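Local coordinates for protein transcriptional activator ToxR (Vibrio vulnificus, PDB 6UTC) that activates transcription from the inner membrane and, through its periplasmic domain, probably senses bile salts and interacts with ToxS, at residues A[14-19]-A[26-31]; A[31-36]-A[67-72]; A[62-67]-A[76-81]. All blocks are in the same frame, centred on the assembly; numbering follows the deposited sequence.

Interaction 1. Residues A[14-19]-A[26-31]; sequences SKFRLL and EVLTPL. With SO4 (sulfate ion), chain B.
Arg17 and Thr29 form the central hydrogen-bonded pair of an antiparallel beta hairpin, made by strands 16-22 and 25-30 at one border of the domain's five-stranded mixed sheet. Their backbones bond in both directions: Arg17 N to Thr29 O at 2.8 Å, and Thr29 N to Arg17 O at 3.0 Å. Beyond this pair the ladder continues with Leu31 N on Lys15 O and, at the other end, a weak bond from Leu19 N to Val27 O.

The apolar contacts divide between the two faces of the hairpin. On the face of Leu18 and Leu28, Leu18 CD1 meets Leu28 CD2 at 3.9 Å and also touches Glu26 CB, the Leu18 and Glu26 side chains crossing at about a right angle. Phe16 turns its ring edge to the Thr29-Pro30 peptide, while its CB rests on Leu28 CB. Across the sheet, Leu19 reaches Val27 CG1 with CD1 and the Thr29 methyl with CD2; Leu36 covers Leu19 and Thr29 there. Thr29 OG1 is satisfied by Ala65 O on strand 62-67.

Polar contacts gather round the Arg17 guanidinium. With CG set between the backbone N and the carbonyl carbon (chi1 57°) and the chain extended from there to NE, Arg17 runs alongside Thr29, whose CG2 lies 3.4 Å above the centre of the guanidinium plane. NE makes a weak bond to Leu31 O, and NH2 also holds His33 O. The other edge faces a sulfate, probably from the crystallisation liquor, with O2 gripped by NH1 at 3.0 Å and by NH2 at 2.9 Å.

Interaction 2. Residues A[31-36]-A[67-72]; sequences LNHPPL and GGQGNQ. With SO4 (sulfate ion), chain B.
His33 and Gly67 join two irregular loops, one leading from strand 25-30 to helix 40-52, the other forming the turn of the beta hairpin of strands 62-67 and 72-78. Gly67 N gives its hydrogen to His33 NE2 at 2.9 Å, lying 22° out of the imidazole plane. The second direct bond is weak: Gln69 NE2 reaches Pro35 O at 3.3 Å, although it is almost straight.

Carbon atoms of Pro34 and Leu36 pack against the polar groups around these bonds. Pro34 CB lies against the Gln69 amide, 3.4 Å from OE1, the two side chains crossing obliquely. Leu36 CD2 comes up to Gly67 O and Gln69 NE2 and also lies next to CA of Gly68, whose backbone has positive phi (75°).

A second set of bonds fixes the two polar groups. His33 ND1 donates to Pro34 O at 2.8 Å, on a carbonyl lone pair and close to the ring plane. This bond requires the proton on ND1 and leaves NE2 to accept from Gly67; with both nitrogens used, the ring's rotation is set. Gln69 is bent at chi2 (-58°), which folds its amide back over its own loop so that NE2 also donates to Gly67 O, with the acceptor essentially in the amide plane. A water donates to Pro35 O and lies very close to Gln69 OE1, so it probably adds an indirect link beside the direct Gln69-Pro35 bond.

Farther out, Trp39 NE1 bonds to Gly68 O. On the 31-36 side, Leu36 N points at the sulfate, bonding to its O2 at 3.0 Å and to O3 at 3.2 Å.

Interaction 3. Residues A[62-67]-A[76-81]; sequences KVIATG and NYIHTL
Val63 sets its CG2 methyl squarely over the Tyr77 ring, 3.7 Å from the ring centroid and only 2° off the normal, a CH-pi contact in which the methyl is nearly equidistant from all six ring carbons. The methyl arrives there because it stands anti to the backbone N, with CG1 taking the position between N and the carbonyl carbon (chi1 62°). The two residues face each other as a non-hydrogen-bonded pair of the antiparallel hairpin formed by strands 62-67 and 72-78.

Hydrogen-bonded pairs flank them. Ile64 and Asn76 exchange two backbone bonds, Ile64 N to Asn76 O at 2.8 Å and Asn76 N to Ile64 O at 2.9 Å. At Lys62 and Ile78 the pairing is less even: Ile78 N donates almost straight to Lys62 O at 2.9 Å, whereas the return bond from Lys62 N is weak. Val63 CA-H adds a contact to Asn76 O.

The opposite face carries Lys62, Ile64, Asn76 and Ile78. In the conformer given, one of two deposited, Ile78 CD1 packs on Ile64 CG1 at 3.7 Å and against Lys62 CE, with Lys62 CG beside Ile78 CB. A water donates to Ile64 O and accepts from Asn76 ND2; Asn76 OD1 is bonded to Thr89 on strand 88-93.

In the sheet, strand 62-67 is flanked by strand 25-30 on its other side, where Val63 meets Val27. Helix 40-52 covers the Val63-Tyr77 face: Val47 touches both residues, Tyr50 stacks on the Tyr77 ring, and Cys46, disulfide-bonded to Cys103, touches that tyrosine too.

Interactions 1 and 3 belong to the same mixed sheet, their centres about 10 Å apart, and are joined where strands 25-30 and 62-67 run side by side in parallel. Interaction 1 is complete in the chain before either segment of interaction 3 begins. Interaction 2, with its centre about 12 Å from that of interaction 1 and 15 Å from that of interaction 3, ties together loops at the ends of these strands; it shares Leu31 with the first and Gly67 with the third, and its segments alternate with those of interaction 3. One sulfate touches both interactions 1 and 2. Together the contacts connect two hairpins and the loop leading into the helix whose Cys46 carries the disulfide.

Interaction 1. Residues A[14-19]-A[26-31]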
loop_
_atom_site.group_PDB
_atom_site.type_symbol
_atom_site.label_atom_id
_atom_site.label_comp_id
_atom_site.label_asym_id
_atom_site.label_seq_id
_atom_site.Cartn_x
_atom_site.Cartn_y
_atom_site.Cartn_z
ATOM N N SER A 14 -1.857 -9.931 15.164
ATOM C CA SER A 14 -1.750 -9.930 13.710
ATOM C C SER A 14 -3.104 -9.687 13.044
ATOM O O SER A 14 -3.332 -10.108 11.909
ATOM C CB SER A 14 -1.142 -11.246 13.214
ATOM O OG SER A 14 -1.916 -12.356 13.631
ATOM N N LYS A 15 -4.002 -9.016 13.763
ATOM C CA LYS A 15 -5.287 -8.617 13.210
ATOM C C LYS A 15 -5.172 -7.223 12.615
ATOM O O LYS A 15 -4.462 -6.364 13.151
ATOM C CB LYS A 15 -6.359 -8.623 14.297
ATOM C CG LYS A 15 -6.647 -10.008 14.862
ATOM C CD LYS A 15 -7.159 -9.904 16.286
ATOM C CE LYS A 15 -6.913 -11.190 17.057
ATOM N NZ LYS A 15 -6.709 -10.911 18.507
ATOM N N PHE A 16 -5.861 -7.012 11.493
ATOM C CA PHE A 16 -5.786 -5.773 10.734
ATOM C C PHE A 16 -7.129 -5.063 10.713
ATOM O O PHE A 16 -8.186 -5.708 10.660
ATOM C CB PHE A 16 -5.361 -6.074 9.290
ATOM C CG PHE A 16 -3.988 -6.659 9.184
ATOM C CD1 PHE A 16 -2.866 -5.869 9.337
ATOM C CD2 PHE A 16 -3.820 -8.011 8.952
ATOM C CE1 PHE A 16 -1.600 -6.410 9.250
ATOM C CE2 PHE A 16 -2.547 -8.559 8.866
ATOM C CZ PHE A 16 -1.443 -7.755 9.020
ATOM N N ARG A 17 -7.087 -3.735 10.742
ATOM C CA ARG A 17 -8.264 -2.921 10.497
ATOM C C ARG A 17 -8.162 -2.318 9.103
ATOM O O ARG A 17 -7.058 -2.080 8.591
ATOM C CB ARG A 17 -8.430 -1.818 11.551
ATOM C CG ARG A 17 -7.257 -0.850 11.707
ATOM C CD ARG A 17 -7.499 0.106 12.887
ATOM N NE ARG A 17 -6.334 0.961 13.146
ATOM C CZ ARG A 17 -6.123 2.119 12.535
ATOM N NH1 ARG A 17 -6.981 2.531 11.613
ATOM N NH2 ARG A 17 -5.045 2.851 12.799
ATOM N N LEU A 18 -9.321 -2.092 8.478
ATOM C CA LEU A 18 -9.392 -1.605 7.102
ATOM C C LEU A 18 -9.400 -0.085 7.079
ATOM O O LEU A 18 -10.405 0.540 7.437
ATOM C CB LEU A 18 -10.645 -2.141 6.419
ATOM C CG LEU A 18 -10.868 -1.746 4.954
ATOM C CD1 LEU A 18 -9.827 -2.329 4.041
ATOM C CD2 LEU A 18 -12.265 -2.184 4.523
ATOM N N LEU A 19 -8.293 0.510 6.627
ATOM C CA LEU A 19 -8.263 1.951 6.413
ATOM C C LEU A 19 -9.183 2.363 5.279
ATOM O O LEU A 19 -9.907 3.360 5.388
ATOM C CB LEU A 19 -6.844 2.399 6.106
ATOM C CG LEU A 19 -5.857 2.231 7.241
ATOM C CD1 LEU A 19 -4.487 2.739 6.829
ATOM C CD2 LEU A 19 -6.341 2.991 8.464
ATOM N N GLU A 26 -7.567 -3.885 -0.496
ATOM C CA GLU A 26 -7.794 -3.554 0.905
ATOM C C GLU A 26 -6.549 -2.879 1.444
ATOM O O GLU A 26 -5.485 -3.500 1.490
ATOM C CB GLU A 26 -8.032 -4.823 1.712
ATOM C CG GLU A 26 -9.271 -5.576 1.345
ATOM C CD GLU A 26 -9.417 -6.826 2.185
ATOM O OE1 GLU A 26 -9.581 -6.694 3.415
ATOM O OE2 GLU A 26 -9.342 -7.935 1.621
ATOM N N VAL A 27 -6.675 -1.632 1.881
ATOM C CA VAL A 27 -5.586 -0.955 2.575
ATOM C C VAL A 27 -5.786 -1.204 4.061
ATOM O O VAL A 27 -6.746 -0.714 4.652
ATOM C CB VAL A 27 -5.542 0.541 2.255
ATOM C CG1 VAL A 27 -4.391 1.195 3.004
ATOM C CG2 VAL A 27 -5.413 0.751 0.750
ATOM N N LEU A 28 -4.873 -1.960 4.650
ATOM C CA LEU A 28 -4.990 -2.458 6.012
ATOM C C LEU A 28 -3.850 -1.934 6.861
ATOM O O LEU A 28 -2.777 -1.610 6.347
ATOM C CB LEU A 28 -4.897 -3.982 6.027
ATOM C CG LEU A 28 -5.937 -4.738 5.215
ATOM C CD1 LEU A 28 -5.526 -6.201 5.094
ATOM C CD2 LEU A 28 -7.298 -4.616 5.876
ATOM N N THR A 29 -4.085 -1.860 8.168
ATOM C CA THR A 29 -3.021 -1.561 9.115
ATOM C C THR A 29 -3.283 -2.393 10.360
ATOM O O THR A 29 -4.432 -2.764 10.613
ATOM C CB THR A 29 -2.949 -0.050 9.421
ATOM O OG1 THR A 29 -1.733 0.261 10.105
ATOM C CG2 THR A 29 -4.106 0.428 10.267
ATOM N N PRO A 30 -2.253 -2.740 11.130
ATOM C CA PRO A 30 -2.504 -3.491 12.364
ATOM C C PRO A 30 -3.524 -2.773 13.243
ATOM O O PRO A 30 -3.597 -1.541 13.273
ATOM C CB PRO A 30 -1.120 -3.563 13.024
ATOM C CG PRO A 30 -0.172 -3.508 11.865
ATOM C CD PRO A 30 -0.811 -2.525 10.908
ATOM N N LEU A 31 -4.320 -3.572 13.964
ATOM C CA LEU A 31 -5.476 -3.074 14.712
ATOM C C LEU A 31 -5.159 -1.819 15.505
ATOM O O LEU A 31 -5.890 -0.823 15.446
ATOM C CB LEU A 31 -5.977 -4.155 15.671
ATOM C CG LEU A 31 -7.102 -3.708 16.605
ATOM C CD1 LEU A 31 -8.356 -3.368 15.811
ATOM C CD2 LEU A 31 -7.392 -4.800 17.622
HETATM S S SO4 B . -6.687 6.004 11.189
HETATM O O1 SO4 B . -6.977 6.126 12.615
HETATM O O2 SO4 B . -5.543 5.120 10.990
HETATM O O3 SO4 B . -6.329 7.335 10.684
HETATM O O4 SO4 B . -7.867 5.493 10.503
#

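Interaction 2. Residues A[31-36]-A[67-72]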
loop_
_atom_site.group_PDB
_atom_site.type_symbol
_atom_site.label_atom_id
_atom_site.label_comp_id
_atom_site.label_asym_id
_atom_site.label_seq_id
_atom_site.Cartn_x
_atom_site.Cartn_y
_atom_site.Cartn_z
ATOM N N LEU A 31 -4.320 -3.572 13.964
ATOM C CA LEU A 31 -5.476 -3.074 14.712
ATOM C C LEU A 31 -5.159 -1.819 15.505
ATOM O O LEU A 31 -5.890 -0.823 15.446
ATOM C CB LEU A 31 -5.977 -4.155 15.671
ATOM C CG LEU A 31 -7.102 -3.708 16.605
ATOM C CD1 LEU A 31 -8.356 -3.368 15.811
ATOM C CD2 LEU A 31 -7.392 -4.800 17.622
ATOM N N ASN A 32 -4.078 -1.854 16.271
ATOM C CA ASN A 32 -3.772 -0.748 17.155
ATOM C C ASN A 32 -2.667 0.157 16.636
ATOM O O ASN A 32 -2.148 0.985 17.395
ATOM C CB ASN A 32 -3.494 -1.260 18.565
ATOM C CG ASN A 32 -4.754 -1.770 19.234
ATOM O OD1 ASN A 32 -5.746 -1.055 19.299
ATOM N ND2 ASN A 32 -4.734 -3.008 19.669
ATOM N N HIS A 33 -2.311 0.040 15.361
ATOM C CA HIS A 33 -1.335 0.949 14.797
ATOM C C HIS A 33 -1.835 2.389 14.926
ATOM O O HIS A 33 -3.031 2.649 14.821
ATOM C CB HIS A 33 -1.119 0.598 13.328
ATOM C CG HIS A 33 0.056 1.281 12.722
ATOM N ND1 HIS A 33 0.016 2.585 12.269
ATOM C CD2 HIS A 33 1.315 0.840 12.492
ATOM C CE1 HIS A 33 1.206 2.922 11.806
ATOM N NE2 HIS A 33 2.014 1.880 11.927
ATOM N N PRO A 34 -0.933 3.345 15.125
ATOM C CA PRO A 34 -1.341 4.752 15.221
ATOM C C PRO A 34 -2.001 5.239 13.942
ATOM O O PRO A 34 -1.911 4.592 12.879
ATOM C CB PRO A 34 -0.005 5.480 15.461
ATOM C CG PRO A 34 0.896 4.450 16.073
ATOM C CD PRO A 34 0.500 3.161 15.409
ATOM N N PRO A 35 -2.640 6.409 13.984
ATOM C CA PRO A 35 -3.421 6.877 12.835
ATOM C C PRO A 35 -2.568 7.117 11.595
ATOM O O PRO A 35 -1.422 7.558 11.671
ATOM C CB PRO A 35 -4.052 8.180 13.341
ATOM C CG PRO A 35 -4.010 8.071 14.843
ATOM C CD PRO A 35 -2.773 7.313 15.145
ATOM N N LEU A 36 -3.161 6.819 10.440
ATOM C CA LEU A 36 -2.510 7.001 9.151
ATOM C C LEU A 36 -3.332 7.825 8.172
ATOM O O LEU A 36 -2.907 7.983 7.024
ATOM C CB LEU A 36 -2.182 5.640 8.524
ATOM C CG LEU A 36 -1.075 4.865 9.224
ATOM C CD1 LEU A 36 -0.982 3.463 8.642
ATOM C CD2 LEU A 36 0.265 5.595 9.097
ATOM N N GLY A 67 4.118 2.354 9.930
ATOM C CA GLY A 67 5.062 3.458 10.082
ATOM C C GLY A 67 4.346 4.777 9.966
ATOM O O GLY A 67 3.296 4.975 10.580
ATOM N N GLY A 68 4.916 5.706 9.202
ATOM C CA GLY A 68 4.212 6.938 8.907
ATOM C C GLY A 68 4.144 7.943 10.027
ATOM O O GLY A 68 3.472 8.967 9.883
ATOM N N GLN A 69 4.808 7.694 11.150
ATOM C CA GLN A 69 4.751 8.670 12.233
ATOM C C GLN A 69 5.792 9.760 12.043
ATOM O O GLN A 69 5.596 10.888 12.519
ATOM C CB GLN A 69 4.825 7.952 13.580
ATOM C CG GLN A 69 3.807 6.800 13.648
ATOM C CD GLN A 69 2.371 7.263 13.422
ATOM O OE1 GLN A 69 1.826 8.004 14.227
ATOM N NE2 GLN A 69 1.759 6.827 12.327
ATOM N N GLY A 70 6.866 9.458 11.329
ATOM C CA GLY A 70 7.767 10.445 10.777
ATOM C C GLY A 70 7.468 10.679 9.312
ATOM O O GLY A 70 6.305 10.702 8.890
ATOM N N ASN A 71 8.519 10.807 8.509
ATOM C CA ASN A 71 8.344 11.149 7.106
ATOM C C ASN A 71 8.371 9.941 6.177
ATOM O O ASN A 71 8.409 10.123 4.959
ATOM C CB ASN A 71 9.369 12.196 6.660
ATOM C CG ASN A 71 10.796 11.695 6.736
ATOM O OD1 ASN A 71 11.054 10.542 7.079
ATOM N ND2 ASN A 71 11.741 12.573 6.414
ATOM N N GLN A 72 8.337 8.724 6.719
ATOM C CA GLN A 72 8.443 7.507 5.923
ATOM C C GLN A 72 7.305 6.552 6.259
ATOM O O GLN A 72 7.015 6.313 7.438
ATOM C CB GLN A 72 9.782 6.809 6.159
ATOM C CG GLN A 72 10.063 5.702 5.168
ATOM C CD GLN A 72 11.538 5.331 5.090
ATOM O OE1 GLN A 72 11.897 4.307 4.507
ATOM N NE2 GLN A 72 12.397 6.158 5.682
HETATM S S SO4 B . -6.687 6.004 11.189
HETATM O O1 SO4 B . -6.977 6.126 12.615
HETATM O O2 SO4 B . -5.543 5.120 10.990
HETATM O O3 SO4 B . -6.329 7.335 10.684
HETATM O O4 SO4 B . -7.867 5.493 10.503
HETATM O O HOH W 1 -0.320 9.261 13.708
#

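Interaction 3. Residues A[62-67]-A[76-81]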
loop_
_atom_site.group_PDB
_atom_site.type_symbol
_atom_site.label_atom_id
_atom_site.label_comp_id
_atom_site.label_asym_id
_atom_site.label_seq_id
_atom_site.Cartn_x
_atom_site.Cartn_y
_atom_site.Cartn_z
ATOM N N LYS A 62 -4.233 -6.898 -1.105
ATOM C CA LYS A 62 -4.207 -5.964 -0.004
ATOM C C LYS A 62 -2.859 -5.290 0.016
ATOM O O LYS A 62 -1.891 -5.752 -0.599
ATOM C CB LYS A 62 -4.491 -6.653 1.331
ATOM C CG LYS A 62 -3.603 -7.810 1.638
ATOM C CD LYS A 62 -4.296 -8.711 2.658
ATOM C CE LYS A 62 -3.556 -10.015 2.863
ATOM N NZ LYS A 62 -4.346 -10.907 3.758
ATOM N N VAL A 63 -2.826 -4.172 0.718
ATOM C CA VAL A 63 -1.597 -3.453 1.003
ATOM C C VAL A 63 -1.614 -3.115 2.485
ATOM O O VAL A 63 -2.613 -2.590 3.001
ATOM C CB VAL A 63 -1.384 -2.220 0.095
ATOM C CG1 VAL A 63 -2.459 -1.181 0.269
ATOM C CG2 VAL A 63 0.002 -1.620 0.315
ATOM N N ILE A 64 -0.554 -3.495 3.182
ATOM C CA ILE A 64 -0.433 -3.247 4.612
ATOM C C ILE A 64 0.396 -1.989 4.780
ATOM O O ILE A 64 1.554 -1.935 4.342
ATOM C CB ILE A 64 0.240 -4.415 5.345
ATOM C CG1 ILE A 64 -0.325 -5.762 4.882
ATOM C CG2 ILE A 64 0.152 -4.207 6.873
ATOM C CD1 ILE A 64 -1.769 -5.937 5.109
ATOM N N ALA A 65 -0.180 -0.990 5.427
ATOM C CA ALA A 65 0.481 0.284 5.667
ATOM C C ALA A 65 0.917 0.361 7.125
ATOM O O ALA A 65 0.096 0.168 8.026
ATOM C CB ALA A 65 -0.482 1.425 5.361
ATOM N N THR A 66 2.203 0.647 7.353
ATOM C CA THR A 66 2.736 0.807 8.699
ATOM C C THR A 66 3.772 1.925 8.721
ATOM O O THR A 66 4.256 2.391 7.684
ATOM C CB THR A 66 3.388 -0.472 9.224
ATOM O OG1 THR A 66 4.462 -0.840 8.361
ATOM C CG2 THR A 66 2.390 -1.610 9.316
ATOM N N GLY A 67 4.118 2.354 9.930
ATOM C CA GLY A 67 5.062 3.458 10.082
ATOM C C GLY A 67 4.346 4.777 9.966
ATOM O O GLY A 67 3.296 4.975 10.580
ATOM N N ASN A 76 3.255 -2.706 2.162
ATOM C CA ASN A 76 3.525 -4.087 1.781
ATOM C C ASN A 76 2.371 -4.571 0.911
ATOM O O ASN A 76 1.256 -4.780 1.408
ATOM C CB ASN A 76 3.711 -4.954 3.022
ATOM C CG ASN A 76 5.157 -4.979 3.492
ATOM O OD1 ASN A 76 5.998 -5.644 2.886
ATOM N ND2 ASN A 76 5.459 -4.235 4.529
ATOM N N TYR A 77 2.639 -4.724 -0.382
ATOM C CA TYR A 77 1.645 -5.220 -1.325
ATOM C C TYR A 77 1.642 -6.737 -1.308
ATOM O O TYR A 77 2.689 -7.366 -1.519
ATOM C CB TYR A 77 1.984 -4.724 -2.724
ATOM C CG TYR A 77 1.594 -3.287 -2.956
ATOM C CD1 TYR A 77 0.317 -2.967 -3.373
ATOM C CD2 TYR A 77 2.496 -2.258 -2.743
ATOM C CE1 TYR A 77 -0.062 -1.656 -3.584
ATOM C CE2 TYR A 77 2.126 -0.935 -2.953
ATOM C CZ TYR A 77 0.848 -0.653 -3.382
ATOM O OH TYR A 77 0.469 0.661 -3.592
ATOM N N ILE A 78 0.479 -7.316 -1.058
ATOM C CA ILE A 78 0.315 -8.758 -0.973
ATOM C C ILE A 78 -0.575 -9.207 -2.119
ATOM O O ILE A 78 -1.651 -8.636 -2.349
ATOM C CB ILE A 78 -0.252 -9.175 0.393
ATOM C CG1 ILE A 78 0.742 -8.797 1.498
ATOM C CG2 ILE A 78 -0.546 -10.674 0.410
ATOM C CD1 ILE A 78 0.177 -8.844 2.903
ATOM N N HIS A 79 -0.102 -10.199 -2.852
ATOM C CA HIS A 79 -0.816 -10.759 -3.989
ATOM C C HIS A 79 -1.453 -12.093 -3.617
ATOM O O HIS A 79 -1.242 -12.639 -2.536
ATOM C CB HIS A 79 0.153 -10.910 -5.163
ATOM C CG HIS A 79 0.629 -9.599 -5.696
ATOM N ND1 HIS A 79 0.147 -9.050 -6.864
ATOM C CD2 HIS A 79 1.507 -8.702 -5.191
ATOM C CE1 HIS A 79 0.719 -7.873 -7.059
ATOM N NE2 HIS A 79 1.542 -7.636 -6.056
ATOM N N THR A 80 -2.259 -12.621 -4.538
ATOM C CA THR A 80 -2.705 -13.993 -4.371
ATOM C C THR A 80 -1.484 -14.911 -4.346
ATOM O O THR A 80 -0.418 -14.577 -4.871
ATOM C CB THR A 80 -3.630 -14.398 -5.522
ATOM O OG1 THR A 80 -2.900 -14.364 -6.748
ATOM C CG2 THR A 80 -4.845 -13.470 -5.614
ATOM N N LEU A 81 -1.636 -16.071 -3.707
ATOM C CA LEU A 81 -0.502 -16.987 -3.588
ATOM C C LEU A 81 0.147 -17.346 -4.923
ATOM O O LEU A 81 1.387 -17.337 -4.998
ATOM C CB LEU A 81 -0.879 -18.216 -2.746
ATOM C CG LEU A 81 -0.996 -17.900 -1.252
ATOM C CD1 LEU A 81 -1.679 -19.041 -0.520
ATOM C CD2 LEU A 81 0.373 -17.605 -0.643
HETATM O O HOH W 2 3.594 -2.460 6.101
#